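Sorbitol dehydrogenase (PDB 5ITG) probably catalyses the NADP-dependent oxidation of D-sorbitol to L-sorbose, using a Rossmann-fold domain of the kind that holds the dinucleotide cofactor. Local coordinates at residues Ala113-Leu118 with Glu159-Val164; Ala153-Pro158 with Ala206-Pro211; His302-Phe307 with Ile402-Ala407; Val312-Val317 with Ser324-Asn329. All blocks are in the same frame, centred on the assembly; numbering follows the deposited sequence.

Contact 1 (Ala113-Leu118 with Glu159-Val164); sequences AVLKHL and EKPSTV
Van der Waals contact of one L115 methyl with the E159 carbonyl oxygen and, more loosely, the P161 ring joins helix 111-119 to the loop that runs from helix 149-156 into helix 164-177, within the Rossmann domain. L115 has its CG beside the backbone N, and the nearly straight second torsion (chi2 175°) carries CD1 out as the far end of the side chain, toward the loop. There L115 CD1 rests 3.9 Å from E159 O, a van der Waals approach of a methyl to a carbonyl oxygen. The same CD1 comes to 4.5 Å from P161 CD, so the proline is met at the ring carbon next to its nitrogen, and only loosely.

Neighbouring parts of the fold fill in the rest. L115 also leans on R174 of helix 164-177, while L118, nearly one turn further along, packs on V29 and F31 of the central sheet. The loop is shaped by polar bonds of its own: D154 takes S162 N on one carboxylate oxygen and meets T163 OG1 with the other, and T163 OG1 also caps G166 N at the start of the next helix. E159 meets L115 through its backbone; its carboxylate OE2 is hydrogen-bonded to N157 ND2.

No hydrogen bond or salt bridge crosses between the two segments. The chemistry therefore implies a contact of shape, without a directional bond of its own, in which the leucine methyl meets a loop held in part by its own hydrogen bonds to D154.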
# COMPACT_ATOMS: atom_id res chain seq x y z
N ALA A 113 11.62 -9.04 26.40
CA ALA A 113 12.31 -9.64 25.26
C ALA A 113 12.30 -8.70 24.05
O ALA A 113 13.29 -8.61 23.32
CB ALA A 113 11.66 -10.96 24.89
N VAL A 114 11.18 -8.03 23.84
CA VAL A 114 11.05 -7.10 22.73
C VAL A 114 11.90 -5.86 22.99
O VAL A 114 12.59 -5.38 22.09
CB VAL A 114 9.58 -6.65 22.54
CG1 VAL A 114 9.51 -5.52 21.51
CG2 VAL A 114 8.73 -7.82 22.08
N LEU A 115 11.85 -5.37 24.22
CA LEU A 115 12.61 -4.19 24.60
C LEU A 115 14.12 -4.40 24.50
O LEU A 115 14.85 -3.47 24.17
CB LEU A 115 12.24 -3.75 26.02
CG LEU A 115 10.93 -2.97 26.15
CD1 LEU A 115 10.64 -2.71 27.63
CD2 LEU A 115 11.03 -1.64 25.40
N LYS A 116 14.57 -5.62 24.78
CA LYS A 116 15.99 -5.93 24.69
C LYS A 116 16.47 -5.74 23.25
O LYS A 116 17.54 -5.17 23.01
CB LYS A 116 16.27 -7.38 25.11
CG LYS A 116 17.75 -7.74 25.13
CD LYS A 116 17.98 -9.23 25.34
CE LYS A 116 19.47 -9.55 25.44
NZ LYS A 116 20.24 -8.98 24.28
N HIS A 117 15.68 -6.21 22.30
CA HIS A 117 16.04 -6.05 20.89
C HIS A 117 16.03 -4.58 20.52
O HIS A 117 16.95 -4.10 19.85
CB HIS A 117 15.08 -6.82 19.98
CG HIS A 117 15.50 -8.23 19.70
ND1 HIS A 117 14.92 -9.31 20.33
CD2 HIS A 117 16.44 -8.73 18.87
CE1 HIS A 117 15.49 -10.42 19.89
NE2 HIS A 117 16.41 -10.09 19.01
N LEU A 118 14.99 -3.88 20.95
CA LEU A 118 14.82 -2.46 20.67
C LEU A 118 15.95 -1.56 21.19
O LEU A 118 16.24 -0.52 20.60
CB LEU A 118 13.49 -2.00 21.23
CG LEU A 118 12.30 -1.80 20.28
CD1 LEU A 118 12.40 -2.72 19.07
CD2 LEU A 118 11.02 -2.04 21.05
N GLU A 159 7.06 1.23 31.52
CA GLU A 159 8.19 0.32 31.55
C GLU A 159 7.81 -1.09 31.09
O GLU A 159 8.69 -1.93 30.90
CB GLU A 159 8.81 0.27 32.95
CG GLU A 159 8.06 -0.55 34.01
CD GLU A 159 6.79 0.12 34.51
OE1 GLU A 159 6.70 1.37 34.46
OE2 GLU A 159 5.89 -0.61 34.98
N LYS A 160 6.52 -1.34 30.92
CA LYS A 160 6.02 -2.63 30.47
C LYS A 160 4.79 -2.35 29.60
O LYS A 160 3.66 -2.67 29.97
CB LYS A 160 5.64 -3.51 31.67
CG LYS A 160 5.48 -4.99 31.34
CD LYS A 160 5.17 -5.80 32.61
CE LYS A 160 5.18 -7.30 32.34
NZ LYS A 160 4.86 -8.10 33.56
N PRO A 161 5.01 -1.72 28.43
CA PRO A 161 3.98 -1.34 27.46
C PRO A 161 3.46 -2.50 26.61
O PRO A 161 4.07 -3.57 26.57
CB PRO A 161 4.71 -0.32 26.61
CG PRO A 161 6.05 -0.95 26.47
CD PRO A 161 6.35 -1.41 27.90
N SER A 162 2.32 -2.28 25.95
CA SER A 162 1.73 -3.29 25.08
C SER A 162 1.49 -2.72 23.67
O SER A 162 1.27 -3.47 22.73
CB SER A 162 0.40 -3.79 25.64
OG SER A 162 -0.59 -2.78 25.56
N THR A 163 1.54 -1.40 23.53
CA THR A 163 1.31 -0.79 22.22
C THR A 163 2.64 -0.48 21.54
O THR A 163 3.67 -0.33 22.19
CB THR A 163 0.51 0.53 22.32
OG1 THR A 163 1.33 1.56 22.89
CG2 THR A 163 -0.73 0.34 23.19
N VAL A 164 2.61 -0.40 20.21
CA VAL A 164 3.82 -0.11 19.45
C VAL A 164 4.37 1.22 19.92
O VAL A 164 5.58 1.39 20.05
CB VAL A 164 3.54 -0.08 17.91
CG1 VAL A 164 2.64 1.10 17.56
CG2 VAL A 164 4.85 -0.03 17.14

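Contact 2 (Ala153-Pro158 with Ala206-Pro211); sequences ADLKNP and AKARDP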
# COMPACT_ATOMS: atom_id res chain seq x y z
N ALA A 153 -3.12 2.80 29.38
CA ALA A 153 -2.51 1.77 30.23
C ALA A 153 -1.00 1.84 30.10
O ALA A 153 -0.27 1.70 31.10
CB ALA A 153 -3.02 0.39 29.82
N ASP A 154 -0.51 2.04 28.88
CA ASP A 154 0.93 2.14 28.65
C ASP A 154 1.47 3.34 29.39
O ASP A 154 2.56 3.30 29.97
CB ASP A 154 1.22 2.27 27.16
CG ASP A 154 1.28 0.93 26.46
OD1 ASP A 154 0.68 -0.03 26.98
OD2 ASP A 154 1.91 0.84 25.38
N LEU A 155 0.71 4.43 29.37
CA LEU A 155 1.11 5.66 30.04
C LEU A 155 1.19 5.44 31.56
O LEU A 155 1.97 6.09 32.24
CB LEU A 155 0.11 6.77 29.70
CG LEU A 155 0.60 7.98 28.87
CD1 LEU A 155 1.61 7.56 27.83
CD2 LEU A 155 -0.59 8.66 28.22
N LYS A 156 0.40 4.50 32.08
CA LYS A 156 0.41 4.20 33.51
C LYS A 156 1.65 3.38 33.86
O LYS A 156 2.32 3.67 34.86
CB LYS A 156 -0.86 3.43 33.90
CG LYS A 156 -1.01 3.21 35.41
CD LYS A 156 -2.40 2.70 35.75
CE LYS A 156 -2.58 2.50 37.26
NZ LYS A 156 -3.97 2.08 37.60
N ASN A 157 1.96 2.38 33.05
CA ASN A 157 3.15 1.55 33.27
C ASN A 157 3.99 1.48 31.99
O ASN A 157 4.10 0.43 31.36
CB ASN A 157 2.76 0.14 33.71
CG ASN A 157 2.20 0.10 35.12
OD1 ASN A 157 1.01 0.35 35.34
ND2 ASN A 157 3.06 -0.19 36.09
N PRO A 158 4.62 2.61 31.62
CA PRO A 158 5.46 2.71 30.42
C PRO A 158 6.64 1.75 30.36
O PRO A 158 7.18 1.48 29.28
CB PRO A 158 5.90 4.17 30.42
CG PRO A 158 5.97 4.49 31.89
CD PRO A 158 4.69 3.86 32.40
N ALA A 206 5.02 10.24 23.05
CA ALA A 206 6.21 10.73 23.74
C ALA A 206 5.92 12.01 24.52
O ALA A 206 6.38 12.16 25.66
CB ALA A 206 7.33 10.98 22.73
N LYS A 207 5.16 12.92 23.92
CA LYS A 207 4.83 14.18 24.58
C LYS A 207 4.04 13.92 25.86
O LYS A 207 4.31 14.54 26.89
CB LYS A 207 4.01 15.07 23.65
CG LYS A 207 3.69 16.43 24.24
CD LYS A 207 2.79 17.24 23.33
CE LYS A 207 2.58 18.63 23.89
NZ LYS A 207 3.89 19.31 24.09
N ALA A 208 3.08 13.02 25.79
CA ALA A 208 2.27 12.69 26.96
C ALA A 208 3.14 12.03 28.02
O ALA A 208 2.95 12.26 29.21
CB ALA A 208 1.13 11.76 26.57
N ARG A 209 4.09 11.22 27.57
CA ARG A 209 5.00 10.51 28.47
C ARG A 209 5.92 11.48 29.20
O ARG A 209 6.04 11.44 30.42
CB ARG A 209 5.83 9.50 27.66
CG ARG A 209 6.84 8.71 28.47
CD ARG A 209 6.18 7.68 29.36
NE ARG A 209 7.17 6.97 30.17
CZ ARG A 209 7.88 7.52 31.14
NH1 ARG A 209 7.72 8.80 31.45
NH2 ARG A 209 8.76 6.79 31.82
N ASP A 210 6.57 12.36 28.43
CA ASP A 210 7.49 13.35 28.99
C ASP A 210 8.00 14.30 27.90
O ASP A 210 8.72 13.90 26.99
CB ASP A 210 8.68 12.64 29.66
CG ASP A 210 9.85 13.57 29.91
OD1 ASP A 210 9.62 14.77 30.18
OD2 ASP A 210 11.01 13.10 29.84
N PRO A 211 7.64 15.59 28.00
CA PRO A 211 8.05 16.61 27.03
C PRO A 211 9.53 16.58 26.66
O PRO A 211 9.88 16.68 25.49
CB PRO A 211 7.65 17.91 27.72
CG PRO A 211 6.39 17.51 28.43
CD PRO A 211 6.79 16.19 29.05
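Two helix ends meet at the surface of the Rossmann domain, the last turn of helix 149-156 with P158 just beyond it, and the last turn of helix 194-209, through L155 and P158 on one side and A208 and R209 on the other. In the tighter half, R209 crosses the CB-CG side of P158 at about a right angle. R209 NE stands 3.1 Å from P158 CB and 3.2 Å from P158 CG, close for atoms that share no bond. R209 NH2 follows at 3.6 Å from P158 CG, and P158 CB lies obliquely to the guanidinium. A bend at chi2 (72°) turns the arginine chain back toward the proline. Beside it, L155 CD2 meets A208 CB at 3.9 Å, with the first torsion of L155 away from the staggered positions (chi1 -114°).

An alanine in place of R209 would probably strip P158 CB and CG of their guanidinium neighbour and open a gap there, leaving the join to rest more on L155 and A208. Y205, earlier in helix 194-209, also touches L155 and P158. Just past R209, D210 serves as the N-cap of helix 211-220 through a bond to E212 N and a weak one to L213 N. The contact itself is a pairing of two helix C-terminal ends, packed side by side at the surface of the Rossmann domain.

Contact 3 (His302-Phe307 with Ile402-Ala407); sequences HVMLCF and IAFGIA
The selenomethionine M304 reaches G405 and F404 by leaving its backbone with CG opposite the amide nitrogen and then folding twice, at chi2 (58°) and at chi3 (80°). These two bends curl the end of the chain over the backbone of helix 400-412. M304 SE and M304 CE each lie 3.7 Å from G405 CA, so the SE-CE bond lies against that alpha carbon. The glycine makes this possible, since a CB there would collide with the methyl. M304 SE also sits at the edge of the F404 ring, near its plane, 4.2 Å from F404 CD2. This is an edge-on Met-aromatic contact, with selenium in the place of sulfur.

One turn after M304 in helix 288-312, F307 approaches more loosely, its CD2 4.4 Å from G405 O. Within the same helix, V303 CB lies 3.6 Å above one face of the F307 ring, toward the rim. Y409 of helix 400-412 meets this ring as well.

No hydrogen bond joins the segments, and all four touching residues are buried. The short helical segments approach to 9.5 Å between axes and cross at 57°, a spacing that a long side chain laid on glycine backbone can fill. The arrangement is a close helix-helix crossing at a glycine, where the missing side chain admits M304, here inside the largely helical C-terminal domain of the mannitol dehydrogenase family.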
# COMPACT_ATOMS: atom_id res chain seq x y z
N HIS A 302 -6.79 3.07 -12.66
CA HIS A 302 -7.58 1.95 -12.20
C HIS A 302 -9.08 2.27 -12.32
O HIS A 302 -9.84 1.46 -12.83
CB HIS A 302 -7.22 1.61 -10.74
CG HIS A 302 -6.99 0.15 -10.51
ND1 HIS A 302 -6.29 -0.32 -9.42
CD2 HIS A 302 -7.34 -0.94 -11.23
CE1 HIS A 302 -6.21 -1.64 -9.49
NE2 HIS A 302 -6.84 -2.04 -10.58
N VAL A 303 -9.50 3.46 -11.87
CA VAL A 303 -10.91 3.79 -11.98
C VAL A 303 -11.33 4.21 -13.38
O VAL A 303 -12.49 4.00 -13.76
CB VAL A 303 -11.35 4.87 -10.97
CG1 VAL A 303 -11.34 4.28 -9.56
CG2 VAL A 303 -10.44 6.08 -11.05
N MSE A 304 -10.42 4.78 -14.16
CA MSE A 304 -10.76 5.17 -15.53
C MSE A 304 -11.05 3.90 -16.32
O MSE A 304 -11.79 3.92 -17.32
CB MSE A 304 -9.61 5.95 -16.19
CG MSE A 304 -9.85 6.28 -17.65
SE MSE A 304 -11.45 7.34 -18.01
CE MSE A 304 -10.77 9.09 -17.53
N LEU A 305 -10.47 2.80 -15.88
CA LEU A 305 -10.69 1.51 -16.52
C LEU A 305 -11.96 0.85 -15.99
O LEU A 305 -12.82 0.40 -16.75
CB LEU A 305 -9.50 0.58 -16.25
CG LEU A 305 -9.65 -0.85 -16.79
CD1 LEU A 305 -9.53 -0.84 -18.32
CD2 LEU A 305 -8.58 -1.75 -16.20
N CYS A 306 -12.08 0.80 -14.67
CA CYS A 306 -13.20 0.11 -14.05
C CYS A 306 -14.58 0.74 -14.09
O CYS A 306 -15.57 0.02 -14.12
CB CYS A 306 -12.84 -0.29 -12.61
SG CYS A 306 -11.52 -1.54 -12.53
N PHE A 307 -14.68 2.07 -14.10
CA PHE A 307 -16.00 2.67 -14.16
C PHE A 307 -16.70 2.28 -15.47
O PHE A 307 -17.84 1.80 -15.46
CB PHE A 307 -15.92 4.21 -14.01
CG PHE A 307 -15.52 4.68 -12.63
CD1 PHE A 307 -15.77 3.90 -11.50
CD2 PHE A 307 -14.96 5.94 -12.45
CE1 PHE A 307 -15.47 4.37 -10.22
CE2 PHE A 307 -14.65 6.42 -11.16
CZ PHE A 307 -14.90 5.63 -10.05
N ILE A 402 -11.58 13.41 -20.09
CA ILE A 402 -11.84 13.72 -18.70
C ILE A 402 -13.35 13.66 -18.47
O ILE A 402 -13.82 13.10 -17.46
CB ILE A 402 -11.27 15.12 -18.34
CG1 ILE A 402 -9.74 15.03 -18.26
CG2 ILE A 402 -11.84 15.62 -17.00
CD1 ILE A 402 -9.03 16.36 -18.19
N ALA A 403 -14.10 14.21 -19.41
CA ALA A 403 -15.56 14.21 -19.30
C ALA A 403 -16.11 12.79 -19.42
O ALA A 403 -17.11 12.44 -18.79
CB ALA A 403 -16.17 15.10 -20.37
N PHE A 404 -15.45 11.97 -20.24
CA PHE A 404 -15.87 10.59 -20.42
C PHE A 404 -15.74 9.82 -19.11
O PHE A 404 -16.60 9.01 -18.75
CB PHE A 404 -15.02 9.90 -21.50
CG PHE A 404 -15.27 8.42 -21.61
CD1 PHE A 404 -16.43 7.94 -22.20
CD2 PHE A 404 -14.39 7.52 -21.02
CE1 PHE A 404 -16.71 6.57 -22.21
CE2 PHE A 404 -14.66 6.15 -21.02
CZ PHE A 404 -15.83 5.68 -21.62
N GLY A 405 -14.64 10.06 -18.39
CA GLY A 405 -14.46 9.36 -17.13
C GLY A 405 -15.57 9.72 -16.16
O GLY A 405 -16.12 8.85 -15.47
N ILE A 406 -15.90 11.00 -16.11
CA ILE A 406 -16.94 11.49 -15.20
C ILE A 406 -18.31 10.94 -15.60
O ILE A 406 -19.07 10.47 -14.75
CB ILE A 406 -16.96 13.03 -15.19
CG1 ILE A 406 -15.68 13.55 -14.55
CG2 ILE A 406 -18.17 13.55 -14.41
CD1 ILE A 406 -15.44 15.05 -14.78
N ALA A 407 -18.61 10.99 -16.89
CA ALA A 407 -19.89 10.50 -17.40
C ALA A 407 -20.05 9.01 -17.14
O ALA A 407 -21.15 8.53 -16.86
CB ALA A 407 -20.01 10.79 -18.90

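Contact 4 (Val312-Val317 with Ser324-Asn329); sequences VGYENV and SELLGN
L326 supplies one methyl, CD1, to the close side of this contact, where it meets the edge of the Y314 ring and lies near the ring plane. L326 CD1 is 3.7 Å from Y314 CE2 and 3.8 Å from Y314 CD2, so it nestles against one side bond of the tyrosine. CD1 lies anti to CA (chi2 -176°), which carries it forward from helix 324-338 to the ring. P308 of helix 288-312 packs on the same leucine, and L326 is buried.

The packing slackens toward the partly exposed V312, whose CG2 comes only to 4.4 Å from L326 CD1. On the open side, the exposed E325 sends its carboxylate to K480 in a salt bridge. Y314 lies between these two settings. Its ring edge takes the leucine while its hydroxyl is hydrogen-bonded to D323 OD2, and the other oxygen of that aspartate accepts L326 N. One carboxylate thus ties the tyrosine to the first turn of the helix that carries its apolar partner, and probably limits how far the ring can swing.

G313, with a positive phi of 110°, is the C-prime residue of the Schellman motif that closes helix 288-312; it turns the chain, after which Y314 points toward L326. G313 and Y314 thus belong to a Schellman C-cap, beyond which the chain here packs back on helix 324-338.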
# COMPACT_ATOMS: atom_id res chain seq x y z
N VAL A 312 -19.84 -2.05 -19.16
CA VAL A 312 -19.75 -3.04 -20.22
C VAL A 312 -20.15 -4.40 -19.66
O VAL A 312 -20.66 -5.25 -20.38
CB VAL A 312 -18.32 -3.13 -20.81
CG1 VAL A 312 -18.22 -4.29 -21.80
CG2 VAL A 312 -17.96 -1.84 -21.50
N GLY A 313 -19.91 -4.61 -18.37
CA GLY A 313 -20.28 -5.87 -17.76
C GLY A 313 -19.11 -6.74 -17.36
O GLY A 313 -19.26 -7.95 -17.18
N TYR A 314 -17.94 -6.13 -17.23
CA TYR A 314 -16.75 -6.88 -16.84
C TYR A 314 -16.69 -7.02 -15.33
O TYR A 314 -16.84 -6.05 -14.59
CB TYR A 314 -15.49 -6.17 -17.34
CG TYR A 314 -15.31 -6.25 -18.83
CD1 TYR A 314 -15.26 -7.49 -19.47
CD2 TYR A 314 -15.19 -5.09 -19.61
CE1 TYR A 314 -15.08 -7.57 -20.85
CE2 TYR A 314 -15.01 -5.17 -20.98
CZ TYR A 314 -14.96 -6.41 -21.59
OH TYR A 314 -14.78 -6.49 -22.95
N GLU A 315 -16.47 -8.25 -14.86
CA GLU A 315 -16.41 -8.52 -13.44
C GLU A 315 -15.03 -8.29 -12.82
O GLU A 315 -14.92 -7.88 -11.66
CB GLU A 315 -16.83 -9.97 -13.16
CG GLU A 315 -16.77 -10.34 -11.69
CD GLU A 315 -17.10 -11.79 -11.44
OE1 GLU A 315 -18.20 -12.23 -11.84
OE2 GLU A 315 -16.25 -12.50 -10.84
N ASN A 316 -13.97 -8.55 -13.58
CA ASN A 316 -12.63 -8.37 -13.06
C ASN A 316 -11.80 -7.41 -13.88
O ASN A 316 -12.04 -7.21 -15.07
CB ASN A 316 -11.92 -9.71 -12.98
CG ASN A 316 -12.65 -10.71 -12.10
OD1 ASN A 316 -13.03 -10.39 -10.97
ND2 ASN A 316 -12.84 -11.92 -12.61
N VAL A 317 -10.80 -6.83 -13.23
CA VAL A 317 -9.92 -5.87 -13.89
C VAL A 317 -9.23 -6.47 -15.12
O VAL A 317 -9.15 -5.82 -16.16
CB VAL A 317 -8.84 -5.34 -12.92
CG1 VAL A 317 -7.91 -4.38 -13.65
CG2 VAL A 317 -9.51 -4.62 -11.75
N SER A 324 -10.24 -4.02 -26.02
CA SER A 324 -9.49 -3.12 -26.90
C SER A 324 -9.86 -1.64 -26.76
O SER A 324 -8.98 -0.78 -26.74
CB SER A 324 -9.67 -3.55 -28.37
OG SER A 324 -8.89 -2.72 -29.22
N GLU A 325 -11.15 -1.35 -26.66
CA GLU A 325 -11.60 0.04 -26.54
C GLU A 325 -11.30 0.65 -25.16
O GLU A 325 -10.86 1.79 -25.07
CB GLU A 325 -13.10 0.15 -26.85
CG GLU A 325 -13.47 -0.04 -28.33
CD GLU A 325 -13.21 -1.45 -28.85
OE1 GLU A 325 -13.57 -2.42 -28.15
OE2 GLU A 325 -12.67 -1.59 -29.97
N LEU A 326 -11.53 -0.11 -24.09
CA LEU A 326 -11.27 0.40 -22.75
C LEU A 326 -9.77 0.60 -22.54
O LEU A 326 -9.35 1.52 -21.85
CB LEU A 326 -11.82 -0.56 -21.69
CG LEU A 326 -13.32 -0.84 -21.73
CD1 LEU A 326 -13.70 -1.74 -20.56
CD2 LEU A 326 -14.08 0.46 -21.67
N LEU A 327 -8.97 -0.29 -23.13
CA LEU A 327 -7.52 -0.20 -23.04
C LEU A 327 -7.02 1.03 -23.79
O LEU A 327 -6.18 1.79 -23.29
CB LEU A 327 -6.86 -1.45 -23.64
CG LEU A 327 -5.34 -1.36 -23.83
CD1 LEU A 327 -4.67 -1.25 -22.47
CD2 LEU A 327 -4.83 -2.59 -24.57
N GLY A 328 -7.53 1.22 -25.00
CA GLY A 328 -7.12 2.37 -25.79
C GLY A 328 -7.47 3.68 -25.10
O GLY A 328 -6.69 4.64 -25.11
N ASN A 329 -8.65 3.72 -24.48
CA ASN A 329 -9.12 4.92 -23.78
C ASN A 329 -8.23 5.21 -22.58
O ASN A 329 -7.91 6.36 -22.30
CB ASN A 329 -10.57 4.72 -23.32
CG ASN A 329 -11.31 6.03 -23.08
OD1 ASN A 329 -12.49 6.02 -22.74
ND2 ASN A 329 -10.64 7.15 -23.27

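Overall arrangement
The four contacts fall into two pairs, one in each half of the molecule. Contacts 1 and 2 belong to the Rossmann domain, with centres 14 Å apart; their segments alternate along the chain and they touch through D154, for the loop of contact 1 directly follows helix 149-156, which carries the first segment of contact 2. Contacts 3 and 4 lie in the C-terminal helical domain, centres 11 Å apart, with contact 4 nested inside the loop closed by contact 3 and V317 packing on L305 and C306. The pairs follow in series, about 48 to 53 Å between centres, on opposite sides of the chain's centre, consistent with two separately packed domains.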